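Local coordinates for spherulin-4 (Aspergillus clavatus, PDB 5C5G), which is a (beta/alpha)-barrel glycoside hydrolase, probably acting on galactosaminogalactan, whose biosynthesis requires Sph3 in Aspergillus fumigatus, at residues Ile62-Ser67 against Asn105-Ala109; Ile93-Ala97 against Val137-Leu143; Arg195-Val201 against Gln223-Phe229. All coordinates share one frame; numbering follows the deposited sequence.

Contact 1. Residues Ile62-Ser67 against Asn105-Ala109; sequences IPKLAS and NANLA
P63 and N107 bring the two backbones together at 4.7 Å between CA atoms, where the last turn of helix 56-66 meets a type I beta turn running from N105 to L108. One link is a CA-H...O contact: P63 CA lies 3.3 Å from N107 O, with 143° at the hydrogen. The same carbonyl oxygen is met by A66 CB, also at 3.3 Å, one turn further along the helix. N107 O is therefore approached by carbon from two successive turns, while N107 CB rests 3.8 Å from P63 CB. At the outer margin the side-chain amide nitrogen of N107 reaches the backbone of S67, its ND2 standing 3.8 Å from S67 CA. The turn itself is braced from within. N105 has its CG anti to the backbone N (chi1 -177°), and its OD1 accepts from N107 N at 3.0 Å, an Asx turn in which the donor stands above the amide carbonyl plane. The other amide atom, N105 ND2, lies 3.7 Å from P63 CG, the two side chains crossing at about a right angle. In the closed eight-stranded parallel barrel, this turn belongs to the loop between helix 86-103 and strand 112-116, so the contact ties that connection to an earlier helix of the outer layer. L108, the centre of an inverse gamma turn, supplies the apolar part through one methyl: CD1 is 3.8 Å from I62 CB and about equally near I62 CG2, and it also touches the proline ring at CD. Behind this patch I62 packs on W23, W99 and L73, and L108 packs on L53 and S103.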
ATOM      1  N   ILE A  62      -9.038   1.584 -13.725  1.00 12.52           N
ATOM      2  CA  ILE A  62      -8.113   0.561 -13.269  1.00 12.04           C
ATOM      3  C   ILE A  62      -7.224   0.023 -14.394  1.00 13.32           C
ATOM      4  O   ILE A  62      -6.016  -0.059 -14.217  1.00 13.03           O
ATOM      5  CB  ILE A  62      -8.843  -0.571 -12.527  1.00 12.65           C
ATOM      6  CG1 ILE A  62      -9.262  -0.067 -11.147  1.00 14.51           C
ATOM      7  CG2 ILE A  62      -7.968  -1.824 -12.407  1.00 14.37           C
ATOM      8  CD1 ILE A  62     -10.293  -0.941 -10.471  1.00 19.03           C
ATOM      9  N   PRO A  63      -7.794  -0.340 -15.552  1.00 13.69           N
ATOM     10  CA  PRO A  63      -6.934  -0.853 -16.627  1.00 14.25           C
ATOM     11  C   PRO A  63      -5.872   0.135 -17.098  1.00 15.46           C
ATOM     12  O   PRO A  63      -4.806  -0.288 -17.553  1.00 16.39           O
ATOM     13  CB  PRO A  63      -7.936  -1.167 -17.748  1.00 17.09           C
ATOM     14  CG  PRO A  63      -9.187  -1.459 -17.035  1.00 18.90           C
ATOM     15  CD  PRO A  63      -9.220  -0.481 -15.899  1.00 14.17           C
ATOM     16  N   LYS A  64      -6.153   1.429 -17.004  1.00 14.49           N
ATOM     17  CA  LYS A  64      -5.161   2.431 -17.380  1.00 15.75           C
ATOM     18  C   LYS A  64      -3.930   2.352 -16.485  1.00 14.71           C
ATOM     19  O   LYS A  64      -2.802   2.446 -16.961  1.00 16.81           O
ATOM     20  CB  LYS A  64      -5.759   3.836 -17.339  1.00 17.43           C
ATOM     21  CG  LYS A  64      -6.828   4.049 -18.395  1.00 20.02           C
ATOM     22  CD  LYS A  64      -7.703   5.263 -18.113  1.00 23.49           C
ATOM     23  CE  LYS A  64      -6.899   6.539 -17.991  1.00 25.36           C
ATOM     24  NZ  LYS A  64      -7.774   7.692 -17.639  1.00 25.38           N
ATOM     25  N   LEU A  65      -4.144   2.176 -15.187  1.00 13.27           N
ATOM     26  CA  LEU A  65      -3.009   2.044 -14.273  1.00 13.00           C
ATOM     27  C   LEU A  65      -2.331   0.705 -14.445  1.00 13.38           C
ATOM     28  O   LEU A  65      -1.101   0.616 -14.403  1.00 14.05           O
ATOM     29  CB  LEU A  65      -3.431   2.206 -12.808  1.00 14.09           C
ATOM     30  CG  LEU A  65      -3.997   3.553 -12.372  1.00 14.38           C
ATOM     31  CD1 LEU A  65      -4.231   3.539 -10.880  1.00 13.25           C
ATOM     32  CD2 LEU A  65      -3.092   4.715 -12.752  1.00 18.70           C
ATOM     33  N   ALA A  66      -3.127  -0.343 -14.622  1.00 13.24           N
ATOM     34  CA  ALA A  66      -2.597  -1.696 -14.757  1.00 13.95           C
ATOM     35  C   ALA A  66      -1.701  -1.831 -15.986  1.00 15.78           C
ATOM     36  O   ALA A  66      -0.844  -2.701 -16.033  1.00 17.31           O
ATOM     37  CB  ALA A  66      -3.728  -2.700 -14.827  1.00 15.77           C
ATOM     38  N   SER A  67      -1.894  -0.965 -16.976  1.00 15.30           N
ATOM     39  CA  SER A  67      -1.106  -1.013 -18.202  1.00 17.07           C
ATOM     40  C   SER A  67       0.359  -0.622 -18.010  1.00 16.83           C
ATOM     41  O   SER A  67       1.186  -0.892 -18.879  1.00 19.24           O
ATOM     42  CB  SER A  67      -1.741  -0.110 -19.263  1.00 20.72           C
ATOM     43  OG  SER A  67      -1.483   1.257 -19.003  1.00 28.05           O
ATOM     44  N   ASN A 105     -11.658  -8.544 -19.551  1.00 17.12           N
ATOM     45  CA  ASN A 105     -10.644  -7.514 -19.730  1.00 16.81           C
ATOM     46  C   ASN A 105      -9.445  -7.894 -18.888  1.00 18.77           C
ATOM     47  O   ASN A 105      -9.466  -7.792 -17.667  1.00 14.53           O
ATOM     48  CB  ASN A 105     -11.182  -6.145 -19.312  1.00 17.75           C
ATOM     49  CG  ASN A 105     -10.189  -5.018 -19.556  1.00 19.39           C
ATOM     50  OD1 ASN A 105      -9.003  -5.245 -19.790  1.00 22.24           O
ATOM     51  ND2 ASN A 105     -10.675  -3.791 -19.487  1.00 24.18           N
ATOM     52  N   ALA A 106      -8.384  -8.330 -19.554  1.00 18.83           N
ATOM     53  CA  ALA A 106      -7.217  -8.824 -18.844  1.00 18.14           C
ATOM     54  C   ALA A 106      -6.554  -7.766 -17.965  1.00 16.25           C
ATOM     55  O   ALA A 106      -5.869  -8.111 -17.008  1.00 17.72           O
ATOM     56  CB  ALA A 106      -6.208  -9.392 -19.838  1.00 21.67           C
ATOM     57  N   ASN A 107      -6.765  -6.490 -18.286  1.00 16.97           N
ATOM     58  CA  ASN A 107      -6.184  -5.392 -17.513  1.00 19.05           C
ATOM     59  C   ASN A 107      -7.070  -4.874 -16.390  1.00 15.63           C
ATOM     60  O   ASN A 107      -6.651  -4.005 -15.617  1.00 15.54           O
ATOM     61  CB  ASN A 107      -5.773  -4.233 -18.429  1.00 23.97           C
ATOM     62  CG  ASN A 107      -4.332  -4.344 -18.912  1.00 35.45           C
ATOM     63  OD1 ASN A 107      -3.654  -5.338 -18.657  1.00 37.09           O
ATOM     64  ND2 ASN A 107      -3.859  -3.310 -19.603  1.00 40.51           N
ATOM     65  N   LEU A 108      -8.290  -5.398 -16.288  1.00 13.35           N
ATOM     66  CA  LEU A 108      -9.109  -5.112 -15.122  1.00 12.17           C
ATOM     67  C   LEU A 108      -8.760  -6.174 -14.105  1.00 10.72           C
ATOM     68  O   LEU A 108      -9.419  -7.210 -14.020  1.00 11.95           O
ATOM     69  CB  LEU A 108     -10.606  -5.119 -15.451  1.00 13.32           C
ATOM     70  CG  LEU A 108     -11.435  -4.728 -14.219  1.00 14.38           C
ATOM     71  CD1 LEU A 108     -11.222  -3.274 -13.832  1.00 17.78           C
ATOM     72  CD2 LEU A 108     -12.908  -4.996 -14.389  1.00 18.49           C
ATOM     73  N   ALA A 109      -7.707  -5.915 -13.342  1.00 11.63           N
ATOM     74  CA  ALA A 109      -7.117  -6.932 -12.494  1.00 11.00           C
ATOM     75  C   ALA A 109      -6.206  -6.290 -11.479  1.00 10.50           C
ATOM     76  O   ALA A 109      -5.671  -5.197 -11.709  1.00 12.50           O
ATOM     77  CB  ALA A 109      -6.318  -7.921 -13.325  1.00 13.13           C
TER

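Contact 2. Residues Ile93-Ala97 against Val137-Leu143; sequences IETYA and VKGTSGL
I93 opens the contact from helix 86-103 with two separate branches. Its CG2 meets L143 CD1 at 3.8 Å, the side chains crossing at about a right angle, while CD1 reaches the more distant V137 CG2 near the end of helix 124-139; L133 and V136 extend the same apolar seam between these neighbouring helices of the barrel's outer layer. One residue on, E94 communicates through solvent: a water donates to E94 OE2 and to T140 OG1. Each end has a further partner, R90 in a salt bridge with E94 and the V136 carbonyl with the T140 hydroxyl. Y96 turns its ring elsewhere, bonding through OH to the backbone O of Y76, a residue seen to bind N-acetylgalactosamine, and leaves CB at the fringe of L143 CD2. A97 lies at the centre. T140 has CG2 anti to the backbone N (chi1 -60° for OG1), which sets that methyl 3.4 Å from A97 CB, tighter than usual carbon contact. A97 CB also lies 3.4 Å from S141 O and 3.7 Å from L143 CG. The type II beta turn T140-L143 then brings G142 CA to 3.3 Å from A97 O, a CA-H...O contact with 157° at the hydrogen. With a positive phi of 109° and no side chain, G142 lies directly against A97 O. Direct contact thus rests on fitted apolar surfaces and a carbon-hydrogen donor, with polar linkage across the E94 end passing through water.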
ATOM      1  N   ILE A  93     -11.299 -11.596  -1.596  1.00  9.18           N
ATOM      2  CA  ILE A  93     -10.109 -11.945  -2.367  1.00  9.08           C
ATOM      3  C   ILE A  93     -10.519 -12.510  -3.720  1.00  9.30           C
ATOM      4  O   ILE A  93      -9.979 -12.128  -4.771  1.00 10.59           O
ATOM      5  CB  ILE A  93      -9.263 -12.998  -1.623  1.00  9.26           C
ATOM      6  CG1 ILE A  93      -8.704 -12.427  -0.310  1.00  9.85           C
ATOM      7  CG2 ILE A  93      -8.128 -13.481  -2.510  1.00  9.91           C
ATOM      8  CD1 ILE A  93      -8.117 -13.493   0.613  1.00 10.85           C
ATOM      9  N   GLU A  94     -11.440 -13.459  -3.697  1.00  9.44           N
ATOM     10  CA  GLU A  94     -11.874 -14.142  -4.911  1.00 10.33           C
ATOM     11  C   GLU A  94     -12.597 -13.208  -5.870  1.00  9.71           C
ATOM     12  O   GLU A  94     -12.554 -13.395  -7.079  1.00 10.93           O
ATOM     13  CB  GLU A  94     -12.738 -15.348  -4.555  1.00 13.39           C
ATOM     14  CG  GLU A  94     -11.884 -16.439  -3.914  1.00 16.00           C
ATOM     15  CD  GLU A  94     -12.652 -17.672  -3.529  1.00 28.98           C
ATOM     16  OE1 GLU A  94     -13.898 -17.630  -3.551  1.00 27.84           O
ATOM     17  OE2 GLU A  94     -11.989 -18.688  -3.209  1.00 28.66           O
ATOM     18  N   THR A  95     -13.275 -12.210  -5.339  1.00  9.49           N
ATOM     19  CA  THR A  95     -13.968 -11.230  -6.172  1.00  9.09           C
ATOM     20  C   THR A  95     -12.940 -10.451  -6.982  1.00  9.50           C
ATOM     21  O   THR A  95     -13.043 -10.352  -8.203  1.00  9.74           O
ATOM     22  CB  THR A  95     -14.841 -10.296  -5.304  1.00 10.67           C
ATOM     23  OG1 THR A  95     -15.844 -11.072  -4.623  1.00 11.44           O
ATOM     24  CG2 THR A  95     -15.541  -9.265  -6.153  1.00 10.80           C
ATOM     25  N   TYR A  96     -11.924  -9.901  -6.325  1.00  9.24           N
ATOM     26  CA  TYR A  96     -10.856  -9.230  -7.071  1.00  9.07           C
ATOM     27  C   TYR A  96     -10.213 -10.172  -8.080  1.00  9.46           C
ATOM     28  O   TYR A  96      -9.935  -9.783  -9.225  1.00 10.18           O
ATOM     29  CB  TYR A  96      -9.759  -8.733  -6.138  1.00  8.72           C
ATOM     30  CG  TYR A  96     -10.062  -7.501  -5.308  1.00  8.24           C
ATOM     31  CD1 TYR A  96     -10.277  -6.257  -5.886  1.00  8.93           C
ATOM     32  CD2 TYR A  96     -10.114  -7.592  -3.925  1.00  8.72           C
ATOM     33  CE1 TYR A  96     -10.525  -5.144  -5.119  1.00  8.92           C
ATOM     34  CE2 TYR A  96     -10.360  -6.497  -3.147  1.00  9.23           C
ATOM     35  CZ  TYR A  96     -10.562  -5.258  -3.744  1.00  8.18           C
ATOM     36  OH  TYR A  96     -10.816  -4.126  -3.016  1.00  9.48           O
ATOM     37  N   ALA A  97      -9.936 -11.401  -7.663  1.00  9.29           N
ATOM     38  CA  ALA A  97      -9.243 -12.326  -8.538  1.00  9.28           C
ATOM     39  C   ALA A  97     -10.025 -12.611  -9.811  1.00  9.75           C
ATOM     40  O   ALA A  97      -9.432 -12.839 -10.853  1.00 11.14           O
ATOM     41  CB  ALA A  97      -8.969 -13.622  -7.817  1.00 11.07           C
ATOM     42  N   VAL A 137      -4.284 -16.097  -1.364  1.00 10.54           N
ATOM     43  CA  VAL A 137      -3.828 -15.142  -2.353  1.00 10.31           C
ATOM     44  C   VAL A 137      -2.865 -15.792  -3.338  1.00 10.63           C
ATOM     45  O   VAL A 137      -2.988 -15.605  -4.558  1.00 11.69           O
ATOM     46  CB  VAL A 137      -3.156 -13.958  -1.682  1.00  9.95           C
ATOM     47  CG1 VAL A 137      -2.527 -13.022  -2.714  1.00 11.25           C
ATOM     48  CG2 VAL A 137      -4.171 -13.206  -0.859  1.00 10.25           C
ATOM     49  N   LYS A 138      -1.905 -16.553  -2.829  1.00 11.61           N
ATOM     50  CA  LYS A 138      -0.898 -17.178  -3.685  1.00 13.00           C
ATOM     51  C   LYS A 138      -1.489 -18.251  -4.590  1.00 13.86           C
ATOM     52  O   LYS A 138      -0.901 -18.568  -5.622  1.00 17.31           O
ATOM     53  CB  LYS A 138       0.219 -17.791  -2.839  1.00 15.79           C
ATOM     54  CG  LYS A 138       0.993 -16.792  -1.983  1.00 22.08           C
ATOM     55  CD  LYS A 138       1.824 -15.803  -2.785  1.00 30.94           C
ATOM     56  CE  LYS A 138       2.648 -14.899  -1.851  1.00 34.13           C
ATOM     57  NZ  LYS A 138       3.271 -13.709  -2.538  1.00 29.22           N
ATOM     58  N   GLY A 139      -2.628 -18.829  -4.211  1.00 13.52           N
ATOM     59  CA  GLY A 139      -3.198 -19.945  -4.950  1.00 16.32           C
ATOM     60  C   GLY A 139      -4.385 -19.626  -5.838  1.00 15.82           C
ATOM     61  O   GLY A 139      -4.910 -20.511  -6.518  1.00 19.05           O
ATOM     62  N   THR A 140      -4.819 -18.373  -5.854  1.00 13.28           N
ATOM     63  CA  THR A 140      -6.016 -18.001  -6.599  1.00 14.30           C
ATOM     64  C   THR A 140      -5.665 -17.369  -7.939  1.00 13.60           C
ATOM     65  O   THR A 140      -4.972 -16.348  -8.010  1.00 13.22           O
ATOM     66  CB  THR A 140      -6.892 -17.039  -5.782  1.00 15.99           C
ATOM     67  OG1 THR A 140      -7.302 -17.670  -4.557  1.00 16.06           O
ATOM     68  CG2 THR A 140      -8.141 -16.676  -6.554  1.00 16.46           C
ATOM     69  N   SER A 141      -6.156 -17.991  -9.011  1.00 14.50           N
ATOM     70  CA  SER A 141      -5.930 -17.481 -10.347  1.00 14.77           C
ATOM     71  C   SER A 141      -6.561 -16.099 -10.471  1.00 12.77           C
ATOM     72  O   SER A 141      -7.677 -15.875 -10.001  1.00 14.34           O
ATOM     73  CB  SER A 141      -6.541 -18.417 -11.386  1.00 18.75           C
ATOM     74  OG  SER A 141      -6.168 -18.007 -12.687  1.00 22.12           O
ATOM     75  N   GLY A 142      -5.852 -15.197 -11.135  1.00 11.85           N
ATOM     76  CA  GLY A 142      -6.326 -13.842 -11.337  1.00 11.48           C
ATOM     77  C   GLY A 142      -5.560 -12.801 -10.537  1.00 12.19           C
ATOM     78  O   GLY A 142      -5.700 -11.605 -10.775  1.00 13.44           O
ATOM     79  N   LEU A 143      -4.731 -13.247  -9.593  1.00 10.52           N
ATOM     80  CA  LEU A 143      -3.920 -12.340  -8.781  1.00 10.34           C
ATOM     81  C   LEU A 143      -2.444 -12.399  -9.161  1.00 11.54           C
ATOM     82  O   LEU A 143      -1.600 -11.855  -8.455  1.00 11.56           O
ATOM     83  CB  LEU A 143      -4.108 -12.661  -7.300  1.00 11.17           C
ATOM     84  CG  LEU A 143      -5.541 -12.534  -6.813  1.00 10.12           C
ATOM     85  CD1 LEU A 143      -5.652 -13.022  -5.381  1.00 12.07           C
ATOM     86  CD2 LEU A 143      -6.051 -11.116  -6.918  1.00 11.58           C
TER
HETATM   87  O   HOH W   1      -9.472 -19.350  -4.039  1.00 24.57           O
HETATM   88  O   HOH W   2      -7.469  -9.474 -10.490  1.00 10.62           O

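Contact 3. Residues Arg195-Val201 against Gln223-Phe229; sequences RDQLCAV and QVADEIF
R195 starts with CG between its backbone N and carbonyl carbon (chi1 64°) and bends at chi3 (-62°), which swings the guanidinium over the D226 backbone; D226, with CG anti to N, raises its carboxylate to meet it. The two residues stand where strands 198-203 and 227-230, the last two of the eight-stranded parallel barrel, begin side by side, joined by helix 212-224 in a beta-alpha-beta unit. R195 NH1 bonds to D226 OD1 at 3.0 Å in a salt bridge, meeting it from above the carboxylate plane; the flat groups are 81° apart. D196 OD1 joins through a weak bond from the same NH1. Elsewhere R195 NH2 donates to the carbonyls of R222 and K7, and D226 OD2 pairs with K9. Together the two cationic residues probably offset the closeness of the aspartates. R195 O is gripped from opposite faces of its plane by L198 N and D226 N. Beyond this entry the strands settle into a regular parallel ladder: A200 N donates to E227 O at 3.0 Å, and F229 N to A200 O at 2.9 Å. C199, E227, V201 and F229 share one sheet face. There E227 is held by bonds to Y148, S167 and T39, and V201 neighbours E172, a residue seen to bind N-acetylgalactosamine. On the other face A200 CB meets A225 CB at 4.1 Å, with V221 of the connecting helix touching A200 and I228. At the far end of the ladder, V201 CG1 meets the edge of the F229 ring at CD2, 4.1 Å away.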
ATOM      1  N   ARG A 195      14.252  -4.004   6.177  1.00 10.28           N
ATOM      2  CA  ARG A 195      13.517  -2.940   5.507  1.00  9.78           C
ATOM      3  C   ARG A 195      12.645  -3.454   4.361  1.00  9.39           C
ATOM      4  O   ARG A 195      11.591  -2.876   4.104  1.00  9.75           O
ATOM      5  CB  ARG A 195      14.465  -1.830   4.995  1.00 10.34           C
ATOM      6  CG  ARG A 195      15.449  -2.276   3.925  1.00 11.21           C
ATOM      7  CD  ARG A 195      16.329  -1.141   3.436  1.00 10.79           C
ATOM      8  NE  ARG A 195      15.587  -0.047   2.797  1.00 10.67           N
ATOM      9  CZ  ARG A 195      15.021  -0.108   1.587  1.00 11.12           C
ATOM     10  NH1 ARG A 195      15.073  -1.227   0.872  1.00 12.14           N
ATOM     11  NH2 ARG A 195      14.398   0.942   1.094  1.00 11.12           N
ATOM     12  N   ASP A 196      13.068  -4.514   3.672  1.00  9.68           N
ATOM     13  CA  ASP A 196      12.303  -5.057   2.549  1.00 11.20           C
ATOM     14  C   ASP A 196      10.927  -5.568   2.966  1.00 10.01           C
ATOM     15  O   ASP A 196      10.062  -5.739   2.124  1.00 12.51           O
ATOM     16  CB  ASP A 196      13.073  -6.182   1.852  1.00 12.54           C
ATOM     17  CG  ASP A 196      14.293  -5.694   1.093  1.00 14.02           C
ATOM     18  OD1 ASP A 196      14.487  -4.471   0.966  1.00 16.72           O
ATOM     19  OD2 ASP A 196      15.062  -6.559   0.607  1.00 18.34           O
ATOM     20  N   GLN A 197      10.740  -5.827   4.246  1.00  9.22           N
ATOM     21  CA  GLN A 197       9.467  -6.299   4.780  1.00  9.45           C
ATOM     22  C   GLN A 197       8.514  -5.192   5.207  1.00  8.83           C
ATOM     23  O   GLN A 197       7.399  -5.497   5.611  1.00  9.70           O
ATOM     24  CB  GLN A 197       9.736  -7.178   5.993  1.00 10.32           C
ATOM     25  CG  GLN A 197      10.562  -8.384   5.671  1.00 11.01           C
ATOM     26  CD  GLN A 197      10.842  -9.186   6.904  1.00 12.57           C
ATOM     27  OE1 GLN A 197      11.566  -8.740   7.779  1.00 13.90           O
ATOM     28  NE2 GLN A 197      10.224 -10.346   7.015  1.00 13.34           N
ATOM     29  N   LEU A 198       8.969  -3.937   5.183  1.00  8.74           N
ATOM     30  CA  LEU A 198       8.307  -2.867   5.920  1.00  9.10           C
ATOM     31  C   LEU A 198       7.870  -1.713   5.046  1.00  9.39           C
ATOM     32  O   LEU A 198       8.553  -1.316   4.088  1.00  9.92           O
ATOM     33  CB  LEU A 198       9.252  -2.324   6.986  1.00  9.75           C
ATOM     34  CG  LEU A 198       9.861  -3.370   7.926  1.00 10.16           C
ATOM     35  CD1 LEU A 198      10.815  -2.684   8.900  1.00 11.84           C
ATOM     36  CD2 LEU A 198       8.799  -4.156   8.658  1.00 10.38           C
ATOM     37  N   CYS A 199       6.718  -1.161   5.412  1.00  8.98           N
ATOM     38  CA  CYS A 199       6.162   0.019   4.773  1.00  8.20           C
ATOM     39  C   CYS A 199       5.877   1.071   5.824  1.00  8.55           C
ATOM     40  O   CYS A 199       5.492   0.760   6.957  1.00  9.15           O
ATOM     41  CB  CYS A 199       4.871  -0.342   4.035  1.00  8.71           C
ATOM     42  SG  CYS A 199       3.975   1.009   3.305  1.00 12.83           S
ATOM     43  N   ALA A 200       6.045   2.327   5.433  1.00  8.84           N
ATOM     44  CA  ALA A 200       5.779   3.475   6.285  1.00  8.99           C
ATOM     45  C   ALA A 200       4.829   4.424   5.582  1.00  8.97           C
ATOM     46  O   ALA A 200       5.065   4.803   4.433  1.00  9.34           O
ATOM     47  CB  ALA A 200       7.051   4.205   6.623  1.00 10.56           C
ATOM     48  N   VAL A 201       3.798   4.838   6.309  1.00  8.67           N
ATOM     49  CA  VAL A 201       2.818   5.799   5.845  1.00  9.01           C
ATOM     50  C   VAL A 201       2.822   6.979   6.816  1.00  8.95           C
ATOM     51  O   VAL A 201       2.464   6.826   7.993  1.00  9.94           O
ATOM     52  CB  VAL A 201       1.426   5.166   5.794  1.00 10.18           C
ATOM     53  CG1 VAL A 201       0.358   6.213   5.504  1.00 11.29           C
ATOM     54  CG2 VAL A 201       1.371   4.084   4.730  1.00 10.98           C
ATOM     55  N   GLN A 223      15.880   4.471   4.482  1.00  9.83           N
ATOM     56  CA  GLN A 223      16.812   3.574   5.122  1.00 10.75           C
ATOM     57  C   GLN A 223      16.122   2.391   5.786  1.00 10.32           C
ATOM     58  O   GLN A 223      16.708   1.306   5.867  1.00 12.48           O
ATOM     59  CB  GLN A 223      17.620   4.321   6.164  1.00 13.94           C
ATOM     60  CG  GLN A 223      18.781   3.521   6.724  1.00 24.83           C
ATOM     61  CD  GLN A 223      19.655   4.333   7.665  1.00 44.60           C
ATOM     62  OE1 GLN A 223      19.177   5.237   8.354  1.00 50.50           O
ATOM     63  NE2 GLN A 223      20.947   4.020   7.689  1.00 44.05           N
ATOM     64  N   VAL A 224      14.906   2.609   6.264  1.00  9.89           N
ATOM     65  CA  VAL A 224      14.240   1.647   7.138  1.00 11.20           C
ATOM     66  C   VAL A 224      13.001   0.992   6.546  1.00  9.96           C
ATOM     67  O   VAL A 224      12.531   0.001   7.108  1.00 10.17           O
ATOM     68  CB  VAL A 224      13.885   2.268   8.519  1.00 12.03           C
ATOM     69  CG1 VAL A 224      15.142   2.626   9.267  1.00 13.13           C
ATOM     70  CG2 VAL A 224      12.993   3.470   8.375  1.00 11.46           C
ATOM     71  N   ALA A 225      12.471   1.506   5.436  1.00  8.91           N
ATOM     72  CA  ALA A 225      11.233   0.976   4.869  1.00  8.96           C
ATOM     73  C   ALA A 225      11.315   0.935   3.353  1.00  8.66           C
ATOM     74  O   ALA A 225      11.623   1.945   2.711  1.00  9.71           O
ATOM     75  CB  ALA A 225      10.049   1.821   5.287  1.00  9.86           C
ATOM     76  N   ASP A 226      11.026  -0.223   2.776  1.00  8.72           N
ATOM     77  CA  ASP A 226      11.127  -0.410   1.331  1.00  8.95           C
ATOM     78  C   ASP A 226       9.895   0.074   0.582  1.00  8.68           C
ATOM     79  O   ASP A 226       9.922   0.098  -0.643  1.00  9.83           O
ATOM     80  CB  ASP A 226      11.367  -1.882   1.019  1.00 10.76           C
ATOM     81  CG  ASP A 226      11.736  -2.137  -0.426  1.00 12.22           C
ATOM     82  OD1 ASP A 226      12.732  -1.542  -0.900  1.00 13.29           O
ATOM     83  OD2 ASP A 226      11.049  -2.964  -1.079  1.00 13.66           O
ATOM     84  N   GLU A 227       8.830   0.462   1.285  1.00  9.02           N
ATOM     85  CA  GLU A 227       7.666   1.087   0.647  1.00  8.21           C
ATOM     86  C   GLU A 227       7.248   2.261   1.498  1.00  9.02           C
ATOM     87  O   GLU A 227       7.217   2.138   2.719  1.00  8.91           O
ATOM     88  CB  GLU A 227       6.498   0.110   0.455  1.00 10.40           C
ATOM     89  CG  GLU A 227       6.948  -1.266  -0.014  1.00 12.60           C
ATOM     90  CD  GLU A 227       5.949  -2.027  -0.851  1.00 14.02           C
ATOM     91  OE1 GLU A 227       5.092  -1.386  -1.506  1.00 15.21           O
ATOM     92  OE2 GLU A 227       6.042  -3.265  -0.868  1.00 15.49           O
ATOM     93  N   ILE A 228       6.963   3.404   0.871  1.00  8.11           N
ATOM     94  CA  ILE A 228       6.752   4.650   1.596  1.00  7.22           C
ATOM     95  C   ILE A 228       5.647   5.485   0.948  1.00  7.82           C
ATOM     96  O   ILE A 228       5.627   5.643  -0.273  1.00  8.60           O
ATOM     97  CB  ILE A 228       8.032   5.501   1.592  1.00  8.72           C
ATOM     98  CG1 ILE A 228       9.202   4.717   2.187  1.00  9.34           C
ATOM     99  CG2 ILE A 228       7.803   6.811   2.328  1.00  9.31           C
ATOM    100  CD1 ILE A 228      10.534   5.410   2.042  1.00  9.46           C
ATOM    101  N   PHE A 229       4.764   6.026   1.783  1.00  8.53           N
ATOM    102  CA  PHE A 229       3.841   7.083   1.380  1.00  8.62           C
ATOM    103  C   PHE A 229       4.029   8.238   2.345  1.00  8.96           C
ATOM    104  O   PHE A 229       3.992   8.041   3.563  1.00  9.20           O
ATOM    105  CB  PHE A 229       2.401   6.608   1.476  1.00  8.80           C
ATOM    106  CG  PHE A 229       1.382   7.628   1.030  1.00  8.36           C
ATOM    107  CD1 PHE A 229       1.374   8.095  -0.274  1.00  9.90           C
ATOM    108  CD2 PHE A 229       0.404   8.086   1.905  1.00 10.10           C
ATOM    109  CE1 PHE A 229       0.414   9.037  -0.683  1.00 11.55           C
ATOM    110  CE2 PHE A 229      -0.553   9.010   1.493  1.00 10.46           C
ATOM    111  CZ  PHE A 229      -0.547   9.475   0.210  1.00 11.24           C
TER
HETATM  112  O   HOH W   3      14.866  -3.662  -1.656  1.00 33.27           O

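Contacts 1 and 2 use consecutive parts of the chain: contact 2 helix 86-103, contact 1 the loop that follows it, and their segments alternate along the chain. Both join outer parts of the barrel, with centres 17 to 18 Å from the chain centre, and neither has a direct hydrogen bond between its segments; contact 2 is the more buried, contact 1 only partly so. Contact 3 lies across the chain centre from both, about 10 Å from it, and belongs to the barrel wall. There backbone hydrogen bonds and a salt-bridge network are added to the apolar and CA-H...O contacts on which the other two largely depend.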